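Local structure of mitochondrial dynamics protein MID49 (Mus musculus, 4WOY) at residues 98-102 against 119-124; 213-217 against 254-258. The protein serves in the mitochondrial outer membrane as a receptor that recruits the fission mediator dynamin-related protein 1, regulates its GTPase activity and is required for mitochondrial fission. The protein carries 1 engineered substitution. One frame throughout, in Å; residues are numbered along the deposited sequence.

Interaction 1: 98-102 against 119-124; sequences WAVRR and LVGGYL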
loop_
_atom_site.group_PDB
_atom_site.type_symbol
_atom_site.label_atom_id
_atom_site.label_comp_id
_atom_site.label_asym_id
_atom_site.label_seq_id
_atom_site.Cartn_x
_atom_site.Cartn_y
_atom_site.Cartn_z
ATOM N N TRP A 98 15.253 -3.096 -0.396
ATOM C CA TRP A 98 16.324 -2.457 0.359
ATOM C C TRP A 98 16.843 -3.416 1.434
ATOM O O TRP A 98 16.063 -4.218 1.983
ATOM C CB TRP A 98 15.825 -1.143 0.995
ATOM C CG TRP A 98 15.831 0.051 0.072
ATOM C CD1 TRP A 98 15.018 0.286 -1.018
ATOM C CD2 TRP A 98 16.700 1.183 0.165
ATOM N NE1 TRP A 98 15.341 1.486 -1.603
ATOM C CE2 TRP A 98 16.365 2.060 -0.893
ATOM C CE3 TRP A 98 17.725 1.537 1.040
ATOM C CZ2 TRP A 98 17.015 3.263 -1.091
ATOM C CZ3 TRP A 98 18.375 2.750 0.843
ATOM C CH2 TRP A 98 18.013 3.597 -0.210
ATOM N N ALA A 99 18.144 -3.353 1.729
ATOM C CA ALA A 99 18.698 -4.164 2.821
ATOM C C ALA A 99 18.934 -3.283 4.036
ATOM O O ALA A 99 19.142 -2.077 3.925
ATOM C CB ALA A 99 19.975 -4.870 2.420
ATOM N N VAL A 100 18.851 -3.902 5.199
ATOM C CA VAL A 100 19.090 -3.229 6.455
ATOM C C VAL A 100 20.331 -3.900 7.072
ATOM O O VAL A 100 20.281 -5.057 7.507
ATOM C CB VAL A 100 17.832 -3.298 7.401
ATOM C CG1 VAL A 100 18.082 -2.569 8.690
ATOM C CG2 VAL A 100 16.598 -2.721 6.717
ATOM N N ARG A 101 21.443 -3.164 7.077
ATOM C CA ARG A 101 22.760 -3.691 7.432
ATOM C C ARG A 101 23.084 -3.391 8.887
ATOM O O ARG A 101 23.015 -2.250 9.343
ATOM C CB ARG A 101 23.840 -3.080 6.524
ATOM C CG ARG A 101 25.232 -3.676 6.658
ATOM C CD ARG A 101 26.292 -2.807 5.950
ATOM N NE ARG A 101 26.412 -3.107 4.526
ATOM C CZ ARG A 101 26.734 -2.212 3.591
ATOM N NH1 ARG A 101 26.955 -0.935 3.920
ATOM N NH2 ARG A 101 26.823 -2.590 2.319
ATOM N N ARG A 102 23.443 -4.426 9.613
ATOM C CA ARG A 102 23.894 -4.275 10.968
ATOM C C ARG A 102 25.293 -3.674 10.898
ATOM O O ARG A 102 26.077 -4.007 10.015
ATOM C CB ARG A 102 23.855 -5.608 11.704
ATOM C CG ARG A 102 24.390 -5.547 13.115
ATOM C CD ARG A 102 23.632 -4.590 14.034
ATOM N NE ARG A 102 23.782 -5.067 15.408
ATOM C CZ ARG A 102 24.843 -4.830 16.178
ATOM N NH1 ARG A 102 25.852 -4.098 15.727
ATOM N NH2 ARG A 102 24.901 -5.328 17.407
ATOM N N LEU A 119 18.777 -11.405 12.706
ATOM C CA LEU A 119 19.865 -11.323 11.751
ATOM C C LEU A 119 20.040 -12.619 10.962
ATOM O O LEU A 119 20.095 -13.700 11.529
ATOM C CB LEU A 119 21.174 -10.975 12.465
ATOM C CG LEU A 119 21.449 -9.542 12.903
ATOM C CD1 LEU A 119 22.800 -9.533 13.574
ATOM C CD2 LEU A 119 21.453 -8.645 11.696
ATOM N N VAL A 120 20.087 -12.494 9.646
ATOM C CA VAL A 120 20.625 -13.521 8.767
ATOM C C VAL A 120 21.918 -12.987 8.178
ATOM O O VAL A 120 21.894 -11.993 7.465
ATOM C CB VAL A 120 19.638 -13.901 7.655
ATOM C CG1 VAL A 120 20.287 -14.872 6.677
ATOM C CG2 VAL A 120 18.440 -14.529 8.270
ATOM N N GLY A 121 23.044 -13.600 8.526
ATOM C CA GLY A 121 24.344 -12.998 8.294
ATOM C C GLY A 121 24.483 -11.651 8.973
ATOM O O GLY A 121 24.324 -11.543 10.183
ATOM N N GLY A 122 24.760 -10.616 8.187
ATOM C CA GLY A 122 24.888 -9.269 8.715
ATOM C C GLY A 122 23.735 -8.319 8.403
ATOM O O GLY A 122 23.892 -7.102 8.457
ATOM N N TYR A 123 22.586 -8.883 8.047
ATOM C CA TYR A 123 21.422 -8.091 7.723
ATOM C C TYR A 123 20.218 -8.479 8.528
ATOM O O TYR A 123 19.995 -9.660 8.805
ATOM C CB TYR A 123 21.099 -8.237 6.244
ATOM C CG TYR A 123 22.189 -7.698 5.356
ATOM C CD1 TYR A 123 22.193 -6.354 4.962
ATOM C CD2 TYR A 123 23.226 -8.520 4.923
ATOM C CE1 TYR A 123 23.211 -5.847 4.153
ATOM C CE2 TYR A 123 24.255 -8.023 4.105
ATOM C CZ TYR A 123 24.240 -6.687 3.739
ATOM O OH TYR A 123 25.230 -6.190 2.927
ATOM N N LEU A 124 19.425 -7.477 8.875
ATOM C CA LEU A 124 18.156 -7.695 9.528
ATOM C C LEU A 124 17.152 -8.268 8.529
ATOM O O LEU A 124 16.784 -7.609 7.554
ATOM C CB LEU A 124 17.631 -6.386 10.103
ATOM C CG LEU A 124 16.338 -6.416 10.899
ATOM C CD1 LEU A 124 16.533 -7.253 12.128
ATOM C CD2 LEU A 124 15.986 -4.994 11.260
#

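Interaction 2: 213-217 against 254-258; sequences ETARL and TQVVL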
loop_
_atom_site.group_PDB
_atom_site.type_symbol
_atom_site.label_atom_id
_atom_site.label_comp_id
_atom_site.label_asym_id
_atom_site.label_seq_id
_atom_site.Cartn_x
_atom_site.Cartn_y
_atom_site.Cartn_z
ATOM N N GLU A 213 3.859 9.520 -1.863
ATOM C CA GLU A 213 2.929 9.705 -2.972
ATOM C C GLU A 213 1.657 10.415 -2.534
ATOM O O GLU A 213 1.190 11.333 -3.208
ATOM C CB GLU A 213 2.576 8.357 -3.623
ATOM C CG GLU A 213 3.762 7.671 -4.274
ATOM C CD GLU A 213 3.509 6.206 -4.624
ATOM O OE1 GLU A 213 2.634 5.571 -4.005
ATOM O OE2 GLU A 213 4.224 5.686 -5.502
ATOM N N THR A 214 1.078 9.994 -1.420
ATOM C CA THR A 214 -0.175 10.621 -1.014
ATOM C C THR A 214 0.080 12.029 -0.474
ATOM O O THR A 214 -0.770 12.893 -0.618
ATOM C CB THR A 214 -0.965 9.781 0.018
ATOM O OG1 THR A 214 -0.376 9.901 1.310
ATOM C CG2 THR A 214 -1.001 8.314 -0.401
ATOM N N ALA A 215 1.248 12.276 0.116
ATOM C CA ALA A 215 1.573 13.640 0.546
ATOM C C ALA A 215 1.691 14.568 -0.658
ATOM O O ALA A 215 1.254 15.726 -0.606
ATOM C CB ALA A 215 2.844 13.670 1.354
ATOM N N ARG A 216 2.270 14.051 -1.739
ATOM C CA ARG A 216 2.451 14.827 -2.955
ATOM C C ARG A 216 1.098 15.162 -3.613
ATOM O O ARG A 216 0.836 16.300 -3.994
ATOM C CB ARG A 216 3.347 14.059 -3.932
ATOM C CG ARG A 216 3.680 14.814 -5.209
ATOM C CD ARG A 216 4.234 16.195 -4.885
ATOM N NE ARG A 216 4.649 16.930 -6.076
ATOM C CZ ARG A 216 4.873 18.247 -6.108
ATOM N NH1 ARG A 216 4.715 18.986 -5.013
ATOM N NH2 ARG A 216 5.258 18.830 -7.239
ATOM N N LEU A 217 0.238 14.156 -3.712
ATOM C CA LEU A 217 -1.077 14.318 -4.300
ATOM C C LEU A 217 -1.936 15.267 -3.479
ATOM O O LEU A 217 -2.663 16.088 -4.038
ATOM C CB LEU A 217 -1.774 12.962 -4.429
ATOM C CG LEU A 217 -1.179 12.150 -5.570
ATOM C CD1 LEU A 217 -1.793 10.778 -5.634
ATOM C CD2 LEU A 217 -1.339 12.907 -6.887
ATOM N N THR A 254 -1.417 5.285 -9.331
ATOM C CA THR A 254 -0.784 6.426 -8.678
ATOM C C THR A 254 0.242 7.067 -9.600
ATOM O O THR A 254 0.344 8.296 -9.719
ATOM C CB THR A 254 -0.095 5.995 -7.381
ATOM O OG1 THR A 254 -1.090 5.594 -6.431
ATOM C CG2 THR A 254 0.799 7.127 -6.805
ATOM N N GLN A 255 1.007 6.206 -10.255
ATOM C CA GLN A 255 2.064 6.644 -11.152
ATOM C C GLN A 255 1.471 7.452 -12.300
ATOM O O GLN A 255 2.045 8.452 -12.745
ATOM C CB GLN A 255 2.832 5.427 -11.677
ATOM C CG GLN A 255 4.011 4.975 -10.834
ATOM C CD GLN A 255 3.948 5.390 -9.381
ATOM O OE1 GLN A 255 4.405 6.465 -9.021
ATOM N NE2 GLN A 255 3.424 4.522 -8.537
ATOM N N VAL A 256 0.312 6.992 -12.772
ATOM C CA VAL A 256 -0.400 7.659 -13.851
ATOM C C VAL A 256 -0.817 9.036 -13.419
ATOM O O VAL A 256 -0.635 9.987 -14.160
ATOM C CB VAL A 256 -1.650 6.906 -14.291
ATOM C CG1 VAL A 256 -2.340 7.703 -15.382
ATOM C CG2 VAL A 256 -1.289 5.503 -14.797
ATOM N N VAL A 257 -1.402 9.142 -12.229
ATOM C CA VAL A 257 -1.896 10.433 -11.749
ATOM C C VAL A 257 -0.756 11.376 -11.342
ATOM O O VAL A 257 -0.862 12.589 -11.511
ATOM C CB VAL A 257 -2.883 10.253 -10.585
ATOM C CG1 VAL A 257 -3.302 11.635 -9.999
ATOM C CG2 VAL A 257 -4.102 9.477 -11.080
ATOM N N LEU A 258 0.344 10.830 -10.835
ATOM C CA LEU A 258 1.508 11.673 -10.570
ATOM C C LEU A 258 2.058 12.257 -11.871
ATOM O O LEU A 258 2.459 13.402 -11.910
ATOM C CB LEU A 258 2.595 10.895 -9.823
ATOM C CG LEU A 258 2.278 10.749 -8.326
ATOM C CD1 LEU A 258 3.218 9.790 -7.628
ATOM C CD2 LEU A 258 2.294 12.114 -7.635
HETATM O O HOH W 1 5.984 6.657 -7.069
#

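Interaction 1: 98-102 against 119-124
Ala99 and Tyr123 meet where a tight hairpin, 119-124, docks on strand 97-102 in the nucleotidyltransferase-like domain of the cytoplasmic, as predicted, part of MID49. The hairpin reverses through a type II' turn from Val120 to Tyr123, and it joins the strand by a single antiparallel bridge, with Arg101 and Tyr123 as a non-hydrogen-bonded pair. At Ala99 the methyl carbon CB lies 3.7 Å from Tyr123 CD1, approaching the ring obliquely. Val100 turns its carbonyl toward the hairpin, where its O accepts a hydrogen bond from Leu124 N (2.9 Å). The donor lies close to the direction of the carbonyl bond (C=O...N 163°). Val100 O also takes a CA-H...O contact from Tyr123 CA at 3.2 Å and borders the tyrosine ring near its plane. Val100 CG1, set anti to the backbone N (chi1 -179°), runs beside Leu124 CB at 4.1 Å, the two side chains pointing the same way into the buried side, where Trp205 and Leu129 join them. Arg101 emerges on the other face alongside Tyr123. Arg101 CB comes within 3.7 Å of Tyr123 CE1, while the guanidinium and ring planes are turned 55° apart and the phenol oxygen lies at the guanidinium edge, too far for a hydrogen bond. Arg102 completes the backbone pairing, its N donating to Gly122 O at 2.9 Å. Its guanidinium leads away to a salt bridge with Asp116 and a hydrogen bond to His108 O, and it is the root of the side chain that touches the hairpin: Arg102 CB rests 3.9 Å from Leu119 CD2.

Interaction 2: 213-217 against 254-258
In the helical part of MID49, helix 250-261, which belongs to the region related to the Mab-21 HhH/H2TH-like domain, packs beside helix 210-224; Thr254, Gln255, Val257 and Leu258 on the former meet Glu213, Arg216 and Leu217 on the latter. The short segments run in roughly the same direction, 33° apart, with axes 11.1 Å from each other, a spacing bridged by side chains. At the start of the two segments the extended Glu213 side chain crosses Thr254 at about a right angle, and Thr254 CG2 sits 3.6 Å from Glu213 CD. The threonine hydroxyl OG1 is bonded back to Trp250 O in its own helix; with chi1 at -67°, this leaves the methyl to face the glutamate. Beyond it, Gln255 bends at chi2 and brings its amide round to the carboxylate, where NE2 gives a weak hydrogen bond to Glu213 OE2 (3.3 Å). The two flat groups are inclined by 35°, and Gln255 OE1 is further held by His295 N. A water modelled between Glu213 OE2 and Gln255 OE1 makes unusually short bonds, and its details are doubtful. One turn on, the contact becomes apolar around the branched end of Leu258. Leu258 CD1 reaches Glu213 CG at 4.0 Å. Leu258 CD2 lies 3.8 Å from Leu217 CD2 and also touches Arg216 CG. Leu217 CD2 also meets Val257 CG1, at 3.9 Å. Arg216 contributes its aliphatic part here and sends NE to a salt bridge with Glu262. Helix 228-241 packs against Leu217, Thr254 and Val257, Phe296 touches Glu213 and Arg216, and helix 272-288 lies against Val256 of helix 250-261.

In the fold
From the N terminus, the chain runs through helices 2-14 and 18-42 into the first strands of the mixed sheet. Interaction 1 then closes a loop of 16 residues without helix or strand, joining the hairpin 119-124 to strand 97-102 of that sheet. The chain continues through helices 126-139 and 143-150 and further strands of the mixed sheet to 205-208, which pairs with strand 97-102 and leads into helix 210-224. There interaction 2 opens; it closes 36 residues later, after helix 228-241, and ties helix 210-224 to helix 250-261. The two contacts follow in series, neither nested nor crossed. Their centres are 31 Å apart and their nearest atoms about 13 Å, without touching.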